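Glutathione S-transferase (Lodderomyces elongisporus, PDB 4IVF) is a glutathione S-transferase homologue that binds two glutathione molecules per subunit and probably catalyses glutathione-dependent transfer or reduction chemistry. Local coordinates at residues 22-27 with 83-88; 111-116 with 148-153; 177-182 with 206-211. All blocks are in the same frame, centred on the assembly; numbering follows the deposited sequence.

Interaction 1. Residues 22-27 with 83-88; sequences SIFLEV and QYLADT
Phe24 and Leu85 carry this contact between two helices of the thioredoxin-like domain. The rim of the Phe24 ring faces the backbone of segment 83-88. Phe24 CD2 lies 4.0 Å from Leu85 CB. Phe24 CE2 reaches Ala86, 3.9 Å from Ala86 N, which sits at the ring edge in its plane, and 4.0 Å from Ala86 CB. The Phe24 and Leu85 side chains lie alongside each other and point opposite ways. Phe24 gets there with CG anti to its own N (chi1 -158°). Leu25 adds a second touch. Its CD2 meets Leu85 CD1 at 3.8 Å, and the two leucines cross at about a right angle. No hydrogen bond joins the segments. Within 83-88, Tyr84 O accepts from Thr88 N on one side of its carbonyl plane and from Thr88 OG1 on the other, with the OG1 bond 2.9 Å long.

The short helical segments run nearly parallel, 8° apart, with axes 10.8 Å from each other. The Tyr84 ring meets Tyr105 of the second subunit edge-to-face. Tyr84 OH hydrogen-bonds to Asp63 OD2 on strand 60-63. Helix 176-185 of the C-terminal domain lies against the contact, with Val176 touching both Phe24 and Ala86.

Interaction 2. Residues 111-116 with 148-153; sequences LIFQVA and KRIYGV
Phe113 meets Ile150 and Val153 beside a polar tie, the hydrogen bond between Tyr151 OH and Gln122 OE1. Gln122 lies on helix 102-131, so this bond joins helix 137-159 to the same helix that presents Phe113. Asn118 ND2 adds a weak bond to the same hydroxyl.

The touch itself is apolar. The far end of the Phe113 ring reaches toward helix 137-159. Phe113 CE2 lies 3.5 Å from Val153 CG1, a close fit, and Phe113 CZ is 3.7 Å from that same methyl. Ile150 CG2 approaches Phe113 CZ at 4.0 Å. Both aliphatic groups come at the ring from oblique directions. With CG anti to the backbone N (chi1 179°), the Phe113 ring points at helix 137-159. Val153 CG1 is likewise anti to its N (chi1 175°).

The Phe154 ring also meets Phe113, with planes about 30° apart. The second subunit closes in with its Asn55 against Phe113 and its Pro54 against Val153. Arg149 pairs with Asp146 through NE, and its NH1 bonds Asn55 OD1 of the second subunit. Two bound glutathiones touch Ala116, and the Phe113 side chain is about 6 Å from a bound glutathione. Without a hydrogen bond between the two segments, the join rests on shape and burial, while the polar groups around it find partners outside it.

Interaction 3. Residues 177-182 with 206-211; sequences ADFALL and DSLLKL
Leu208 projects from helix 199-209 toward Phe179 and Leu182 of helix 176-185, inside the all-helical C-terminal domain of the glutathione transferase fold. All three touching residues are buried.

The contacts across the pair are apolar. Leu182 holds the Leu208 stem: its CD2 lies 3.9 Å from Leu208 CB, and its CD1 lies 4.1 Å from the same atom. Leu182 CD2 also comes to 4.2 Å from Leu208 CD1. The other Leu208 methyl, CD2, meets the Phe179 ring at CE1, 3.9 Å away, from an oblique direction. Leu208 thus meets Leu182 mainly through CB and Phe179 through CD2. Leu182 turns its methyls to this neighbour with CG anti to the backbone N (chi1 -177°). The bond from the Phe179 backbone to its side chain leaves to one side of helix 199-209, yet the end of the ring comes close to Leu208. This brings an aromatic edge of one helix and a branched side chain of the other into the same buried patch.

The polar bonds lie beside this patch. Asp178 is gripped by three donors: OD1 accepts from Thr175 N, consistent with the N-capping box known at this helix in glutathione transferases, and OD2 accepts from Leu169 N and Trp204 NE1. The Trp204 bond links helix 176-185 to helix 199-209 by a polar route near the leucine packing. The buried carboxylate is thus held in place, and the three N-H groups probably stabilise its negative charge.

The chain then leads to helix 212-217, whose Gln215 NE2 bonds Leu209 O. Leu211 takes the N-cap position of that helix. One backbone bond closes the turn before it: Leu211 N to Leu208 O, 3.0 Å.

In the fold
All three contacts are buried and apolar, and none has a hydrogen bond between its segments. They differ in what lies beside them. Interaction 1 joins two helices of the thioredoxin-like domain; interactions 2 and 3 belong to the helical domain. Interactions 1 and 3 meet across the domain boundary, where Ile23 CG2 packs 3.8 Å from Phe179 CD1. Interactions 2 and 3 touch through Gln114 and Ala180, and interactions 1 and 2 through Gln83 and Leu111. Interactions 1 and 2 also border the second subunit, whereas no other chain touches interaction 3. Interaction 2 comes nearest to bound glutathione; the side chains of the other two stay about 12 Å from it.

Interaction 1. Residues 22-27 with 83-88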
loop_
_atom_site.group_PDB
_atom_site.type_symbol
_atom_site.label_atom_id
_atom_site.label_comp_id
_atom_site.label_asym_id
_atom_site.label_seq_id
_atom_site.Cartn_x
_atom_site.Cartn_y
_atom_site.Cartn_z
ATOM N N SER F 22 -6.192 4.423 15.142
ATOM C CA SER F 22 -6.546 4.715 16.531
ATOM C C SER F 22 -5.599 3.999 17.501
ATOM O O SER F 22 -5.205 4.562 18.519
ATOM C CB SER F 22 -8.004 4.371 16.832
ATOM O OG SER F 22 -8.247 2.973 16.762
ATOM N N ILE F 23 -5.237 2.763 17.181
ATOM C CA ILE F 23 -4.202 2.064 17.943
ATOM C C ILE F 23 -2.851 2.802 17.911
ATOM O O ILE F 23 -2.217 2.982 18.952
ATOM C CB ILE F 23 -4.008 0.618 17.458
ATOM C CG1 ILE F 23 -5.246 -0.222 17.791
ATOM C CG2 ILE F 23 -2.765 -0.001 18.106
ATOM C CD1 ILE F 23 -5.272 -1.547 17.106
ATOM N N PHE F 24 -2.400 3.234 16.736
ATOM C CA PHE F 24 -1.090 3.887 16.687
ATOM C C PHE F 24 -1.078 5.210 17.435
ATOM O O PHE F 24 -0.107 5.521 18.124
ATOM C CB PHE F 24 -0.557 4.078 15.269
ATOM C CG PHE F 24 0.930 4.231 15.220
ATOM C CD1 PHE F 24 1.743 3.388 15.973
ATOM C CD2 PHE F 24 1.523 5.204 14.439
ATOM C CE1 PHE F 24 3.130 3.523 15.950
ATOM C CE2 PHE F 24 2.899 5.348 14.405
ATOM C CZ PHE F 24 3.714 4.501 15.165
ATOM N N LEU F 25 -2.159 5.979 17.310
ATOM C CA LEU F 25 -2.282 7.222 18.058
ATOM C C LEU F 25 -2.197 6.967 19.564
ATOM O O LEU F 25 -1.531 7.708 20.286
ATOM C CB LEU F 25 -3.580 7.956 17.702
ATOM C CG LEU F 25 -3.666 8.561 16.295
ATOM C CD1 LEU F 25 -5.105 8.978 15.961
ATOM C CD2 LEU F 25 -2.726 9.755 16.156
ATOM N N GLU F 26 -2.873 5.921 20.033
ATOM C CA GLU F 26 -2.855 5.587 21.456
ATOM C C GLU F 26 -1.448 5.167 21.910
ATOM O O GLU F 26 -0.983 5.563 22.978
ATOM C CB GLU F 26 -3.865 4.481 21.766
ATOM C CG GLU F 26 -5.327 4.900 21.648
ATOM C CD GLU F 26 -5.747 5.898 22.717
ATOM O OE1 GLU F 26 -5.002 6.081 23.704
ATOM O OE2 GLU F 26 -6.830 6.501 22.573
ATOM N N VAL F 27 -0.782 4.367 21.084
ATOM C CA VAL F 27 0.573 3.929 21.360
ATOM C C VAL F 27 1.506 5.132 21.478
ATOM O O VAL F 27 2.348 5.180 22.365
ATOM C CB VAL F 27 1.073 2.968 20.265
ATOM C CG1 VAL F 27 2.584 2.805 20.335
ATOM C CG2 VAL F 27 0.391 1.623 20.406
ATOM N N GLN F 83 3.009 6.209 8.416
ATOM C CA GLN F 83 4.362 6.692 8.137
ATOM C C GLN F 83 4.516 8.127 8.636
ATOM O O GLN F 83 5.526 8.480 9.257
ATOM C CB GLN F 83 4.660 6.590 6.629
ATOM C CG GLN F 83 6.123 6.595 6.234
ATOM C CD GLN F 83 6.994 5.592 7.012
ATOM O OE1 GLN F 83 6.681 4.400 7.098
ATOM N NE2 GLN F 83 8.099 6.084 7.571
ATOM N N TYR F 84 3.495 8.942 8.379
ATOM C CA TYR F 84 3.481 10.328 8.832
ATOM C C TYR F 84 3.590 10.455 10.353
ATOM O O TYR F 84 4.422 11.206 10.848
ATOM C CB TYR F 84 2.227 11.079 8.339
ATOM C CG TYR F 84 2.089 12.429 9.024
ATOM C CD1 TYR F 84 2.889 13.508 8.651
ATOM C CD2 TYR F 84 1.204 12.601 10.081
ATOM C CE1 TYR F 84 2.795 14.727 9.312
ATOM C CE2 TYR F 84 1.106 13.807 10.743
ATOM C CZ TYR F 84 1.893 14.866 10.354
ATOM O OH TYR F 84 1.772 16.063 11.026
ATOM N N LEU F 85 2.735 9.742 11.082
ATOM C CA LEU F 85 2.742 9.771 12.548
ATOM C C LEU F 85 4.069 9.290 13.148
ATOM O O LEU F 85 4.555 9.828 14.153
ATOM C CB LEU F 85 1.585 8.933 13.106
ATOM C CG LEU F 85 0.174 9.449 12.798
ATOM C CD1 LEU F 85 -0.891 8.393 13.143
ATOM C CD2 LEU F 85 -0.111 10.775 13.512
ATOM N N ALA F 86 4.642 8.262 12.539
ATOM C CA ALA F 86 5.891 7.726 13.031
ATOM C C ALA F 86 7.011 8.739 12.794
ATOM O O ALA F 86 7.783 9.026 13.702
ATOM C CB ALA F 86 6.192 6.395 12.365
ATOM N N ASP F 87 7.093 9.285 11.579
ATOM C CA ASP F 87 8.089 10.319 11.267
ATOM C C ASP F 87 7.989 11.502 12.225
ATOM O O ASP F 87 8.999 11.996 12.719
ATOM C CB ASP F 87 7.900 10.877 9.850
ATOM C CG ASP F 87 8.258 9.888 8.760
ATOM O OD1 ASP F 87 8.880 8.836 9.059
ATOM O OD2 ASP F 87 7.915 10.180 7.591
ATOM N N THR F 88 6.759 11.949 12.475
ATOM C CA THR F 88 6.518 13.199 13.178
ATOM C C THR F 88 6.547 13.070 14.703
ATOM O O THR F 88 7.105 13.926 15.396
ATOM C CB THR F 88 5.163 13.823 12.733
ATOM O OG1 THR F 88 5.137 13.949 11.306
ATOM C CG2 THR F 88 4.954 15.191 13.357
#

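Interaction 2. Residues 111-116 with 148-153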
loop_
_atom_site.group_PDB
_atom_site.type_symbol
_atom_site.label_atom_id
_atom_site.label_comp_id
_atom_site.label_asym_id
_atom_site.label_seq_id
_atom_site.Cartn_x
_atom_site.Cartn_y
_atom_site.Cartn_z
ATOM N N LEU F 111 5.060 -2.863 5.914
ATOM C CA LEU F 111 3.912 -1.967 5.941
ATOM C C LEU F 111 3.202 -1.960 4.585
ATOM O O LEU F 111 1.991 -2.147 4.518
ATOM C CB LEU F 111 4.317 -0.540 6.320
ATOM C CG LEU F 111 3.176 0.490 6.162
ATOM C CD1 LEU F 111 2.028 0.214 7.122
ATOM C CD2 LEU F 111 3.677 1.920 6.347
ATOM N N ILE F 112 3.950 -1.739 3.508
ATOM C CA ILE F 112 3.344 -1.687 2.175
ATOM C C ILE F 112 2.704 -3.031 1.812
ATOM O O ILE F 112 1.583 -3.071 1.291
ATOM C CB ILE F 112 4.343 -1.210 1.079
ATOM C CG1 ILE F 112 4.806 0.229 1.347
ATOM C CG2 ILE F 112 3.735 -1.332 -0.316
ATOM C CD1 ILE F 112 3.707 1.167 1.718
ATOM N N PHE F 113 3.398 -4.123 2.134
ATOM C CA PHE F 113 2.871 -5.478 1.962
ATOM C C PHE F 113 1.509 -5.633 2.647
ATOM O O PHE F 113 0.578 -6.196 2.076
ATOM C CB PHE F 113 3.866 -6.507 2.520
ATOM C CG PHE F 113 3.409 -7.950 2.408
ATOM C CD1 PHE F 113 2.732 -8.404 1.289
ATOM C CD2 PHE F 113 3.704 -8.858 3.417
ATOM C CE1 PHE F 113 2.332 -9.732 1.196
ATOM C CE2 PHE F 113 3.314 -10.185 3.322
ATOM C CZ PHE F 113 2.624 -10.620 2.206
ATOM N N GLN F 114 1.394 -5.133 3.870
ATOM C CA GLN F 114 0.120 -5.158 4.568
ATOM C C GLN F 114 -0.952 -4.356 3.812
ATOM O O GLN F 114 -2.010 -4.891 3.519
ATOM C CB GLN F 114 0.264 -4.655 6.013
ATOM C CG GLN F 114 -0.959 -4.947 6.894
ATOM C CD GLN F 114 -2.169 -4.081 6.532
ATOM O OE1 GLN F 114 -2.062 -2.857 6.429
ATOM N NE2 GLN F 114 -3.313 -4.723 6.307
ATOM N N VAL F 115 -0.691 -3.080 3.511
ATOM C CA VAL F 115 -1.716 -2.252 2.860
ATOM C C VAL F 115 -1.965 -2.649 1.404
ATOM O O VAL F 115 -3.031 -2.377 0.849
ATOM C CB VAL F 115 -1.412 -0.729 2.941
ATOM C CG1 VAL F 115 -1.182 -0.299 4.397
ATOM C CG2 VAL F 115 -0.219 -0.349 2.055
ATOM N N ALA F 116 -0.989 -3.300 0.783
ATOM C CA ALA F 116 -1.099 -3.636 -0.635
ATOM C C ALA F 116 -1.642 -5.036 -0.908
ATOM O O ALA F 116 -2.172 -5.299 -1.993
ATOM C CB ALA F 116 0.235 -3.442 -1.344
ATOM N N LYS F 148 -5.106 -16.733 3.584
ATOM C CA LYS F 148 -4.290 -17.687 4.318
ATOM C C LYS F 148 -2.859 -17.683 3.790
ATOM O O LYS F 148 -1.915 -17.869 4.559
ATOM C CB LYS F 148 -4.882 -19.094 4.232
ATOM C CG LYS F 148 -6.104 -19.314 5.100
ATOM C CD LYS F 148 -6.775 -20.627 4.706
ATOM C CE LYS F 148 -7.883 -21.020 5.658
ATOM N NZ LYS F 148 -8.669 -22.159 5.096
ATOM N N ARG F 149 -2.704 -17.476 2.482
ATOM C CA ARG F 149 -1.377 -17.381 1.896
ATOM C C ARG F 149 -0.590 -16.250 2.568
ATOM O O ARG F 149 0.560 -16.437 2.973
ATOM C CB ARG F 149 -1.452 -17.135 0.384
ATOM C CG ARG F 149 -0.079 -17.216 -0.297
ATOM C CD ARG F 149 -0.058 -16.618 -1.712
ATOM N NE ARG F 149 -0.237 -15.166 -1.723
ATOM C CZ ARG F 149 0.744 -14.282 -1.534
ATOM N NH1 ARG F 149 1.992 -14.689 -1.305
ATOM N NH2 ARG F 149 0.476 -12.988 -1.549
ATOM N N ILE F 150 -1.236 -15.092 2.699
ATOM C CA ILE F 150 -0.594 -13.877 3.190
ATOM C C ILE F 150 -0.175 -13.947 4.668
ATOM O O ILE F 150 0.872 -13.443 5.054
ATOM C CB ILE F 150 -1.486 -12.642 2.917
ATOM C CG1 ILE F 150 -1.474 -12.319 1.428
ATOM C CG2 ILE F 150 -0.997 -11.428 3.685
ATOM C CD1 ILE F 150 -2.585 -11.409 1.013
ATOM N N TYR F 151 -0.997 -14.585 5.488
ATOM C CA TYR F 151 -0.658 -14.784 6.876
ATOM C C TYR F 151 0.474 -15.790 7.018
ATOM O O TYR F 151 1.293 -15.685 7.931
ATOM C CB TYR F 151 -1.890 -15.182 7.682
ATOM C CG TYR F 151 -2.735 -13.968 8.001
ATOM C CD1 TYR F 151 -3.817 -13.619 7.207
ATOM C CD2 TYR F 151 -2.412 -13.139 9.065
ATOM C CE1 TYR F 151 -4.569 -12.493 7.478
ATOM C CE2 TYR F 151 -3.159 -12.010 9.343
ATOM C CZ TYR F 151 -4.240 -11.699 8.550
ATOM O OH TYR F 151 -4.995 -10.586 8.829
ATOM N N GLY F 152 0.525 -16.743 6.094
ATOM C CA GLY F 152 1.639 -17.669 6.016
ATOM C C GLY F 152 2.941 -16.939 5.742
ATOM O O GLY F 152 3.987 -17.298 6.270
ATOM N N VAL F 153 2.876 -15.903 4.918
ATOM C CA VAL F 153 4.058 -15.114 4.600
ATOM C C VAL F 153 4.497 -14.329 5.832
ATOM O O VAL F 153 5.676 -14.332 6.198
ATOM C CB VAL F 153 3.797 -14.135 3.434
ATOM C CG1 VAL F 153 5.012 -13.238 3.203
ATOM C CG2 VAL F 153 3.431 -14.896 2.170
#

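Interaction 3. Residues 177-182 with 206-211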
loop_
_atom_site.group_PDB
_atom_site.type_symbol
_atom_site.label_atom_id
_atom_site.label_comp_id
_atom_site.label_asym_id
_atom_site.label_seq_id
_atom_site.Cartn_x
_atom_site.Cartn_y
_atom_site.Cartn_z
ATOM N N ALA F 177 4.443 -1.419 10.806
ATOM C CA ALA F 177 4.108 -2.618 10.055
ATOM C C ALA F 177 3.310 -3.587 10.932
ATOM O O ALA F 177 2.311 -4.146 10.494
ATOM C CB ALA F 177 5.361 -3.278 9.492
ATOM N N ASP F 178 3.733 -3.761 12.178
ATOM C CA ASP F 178 2.985 -4.601 13.114
ATOM C C ASP F 178 1.597 -4.020 13.391
ATOM O O ASP F 178 0.598 -4.734 13.407
ATOM C CB ASP F 178 3.744 -4.755 14.434
ATOM C CG ASP F 178 5.145 -5.297 14.244
ATOM O OD1 ASP F 178 6.067 -4.499 13.980
ATOM O OD2 ASP F 178 5.325 -6.524 14.355
ATOM N N PHE F 179 1.531 -2.719 13.626
ATOM C CA PHE F 179 0.251 -2.121 13.963
ATOM C C PHE F 179 -0.719 -2.164 12.795
ATOM O O PHE F 179 -1.909 -2.361 12.989
ATOM C CB PHE F 179 0.443 -0.728 14.548
ATOM C CG PHE F 179 1.169 -0.743 15.863
ATOM C CD1 PHE F 179 0.597 -1.350 16.969
ATOM C CD2 PHE F 179 2.435 -0.192 15.984
ATOM C CE1 PHE F 179 1.257 -1.390 18.186
ATOM C CE2 PHE F 179 3.106 -0.229 17.186
ATOM C CZ PHE F 179 2.515 -0.835 18.300
ATOM N N ALA F 180 -0.196 -2.034 11.582
ATOM C CA ALA F 180 -0.994 -2.196 10.366
ATOM C C ALA F 180 -1.604 -3.585 10.268
ATOM O O ALA F 180 -2.805 -3.728 10.019
ATOM C CB ALA F 180 -0.152 -1.901 9.122
ATOM N N LEU F 181 -0.773 -4.611 10.439
ATOM C CA LEU F 181 -1.246 -5.990 10.339
ATOM C C LEU F 181 -2.297 -6.290 11.420
ATOM O O LEU F 181 -3.296 -6.982 11.183
ATOM C CB LEU F 181 -0.065 -6.972 10.437
ATOM C CG LEU F 181 -0.467 -8.452 10.353
ATOM C CD1 LEU F 181 -1.090 -8.758 9.006
ATOM C CD2 LEU F 181 0.711 -9.375 10.628
ATOM N N LEU F 182 -2.066 -5.736 12.601
ATOM C CA LEU F 182 -2.897 -5.988 13.776
ATOM C C LEU F 182 -4.374 -5.622 13.561
ATOM O O LEU F 182 -5.272 -6.322 14.033
ATOM C CB LEU F 182 -2.328 -5.211 14.968
ATOM C CG LEU F 182 -2.999 -5.382 16.324
ATOM C CD1 LEU F 182 -3.012 -6.853 16.722
ATOM C CD2 LEU F 182 -2.307 -4.528 17.377
ATOM N N ASP F 206 -1.207 -12.334 20.545
ATOM C CA ASP F 206 -1.549 -12.368 21.968
ATOM C C ASP F 206 -0.774 -11.307 22.752
ATOM O O ASP F 206 -1.305 -10.699 23.691
ATOM C CB ASP F 206 -1.301 -13.760 22.586
ATOM C CG ASP F 206 -2.196 -14.847 21.993
ATOM O OD1 ASP F 206 -3.266 -14.518 21.430
ATOM O OD2 ASP F 206 -1.820 -16.042 22.097
ATOM N N SER F 207 0.484 -11.102 22.375
ATOM C CA SER F 207 1.322 -10.098 23.030
ATOM C C SER F 207 0.795 -8.676 22.828
ATOM O O SER F 207 0.766 -7.872 23.767
ATOM C CB SER F 207 2.760 -10.196 22.530
ATOM O OG SER F 207 3.401 -11.319 23.100
ATOM N N LEU F 208 0.385 -8.368 21.604
ATOM C CA LEU F 208 -0.143 -7.038 21.305
ATOM C C LEU F 208 -1.458 -6.721 22.035
ATOM O O LEU F 208 -1.657 -5.599 22.505
ATOM C CB LEU F 208 -0.280 -6.843 19.795
ATOM C CG LEU F 208 1.077 -6.569 19.150
ATOM C CD1 LEU F 208 1.104 -6.957 17.683
ATOM C CD2 LEU F 208 1.407 -5.095 19.308
ATOM N N LEU F 209 -2.341 -7.708 22.162
ATOM C CA LEU F 209 -3.632 -7.460 22.798
ATOM C C LEU F 209 -3.490 -7.262 24.295
ATOM O O LEU F 209 -4.437 -6.851 24.962
ATOM C CB LEU F 209 -4.589 -8.606 22.555
ATOM C CG LEU F 209 -5.025 -8.910 21.133
ATOM C CD1 LEU F 209 -5.862 -10.162 21.206
ATOM C CD2 LEU F 209 -5.829 -7.767 20.573
ATOM N N LYS F 210 -2.308 -7.554 24.825
ATOM C CA LYS F 210 -2.063 -7.367 26.246
ATOM C C LYS F 210 -1.743 -5.910 26.534
ATOM O O LYS F 210 -1.847 -5.464 27.667
ATOM C CB LYS F 210 -0.913 -8.253 26.730
ATOM C CG LYS F 210 -1.217 -9.733 26.754
ATOM C CD LYS F 210 -0.074 -10.488 27.420
ATOM C CE LYS F 210 -0.457 -11.924 27.739
ATOM N NZ LYS F 210 0.596 -12.598 28.551
ATOM N N LEU F 211 -1.357 -5.173 25.500
ATOM C CA LEU F 211 -1.013 -3.761 25.650
ATOM C C LEU F 211 -2.271 -2.923 25.826
ATOM O O LEU F 211 -3.201 -3.006 25.017
ATOM C CB LEU F 211 -0.240 -3.254 24.430
ATOM C CG LEU F 211 0.921 -4.096 23.899
ATOM C CD1 LEU F 211 1.708 -3.304 22.867
ATOM C CD2 LEU F 211 1.822 -4.573 25.019
#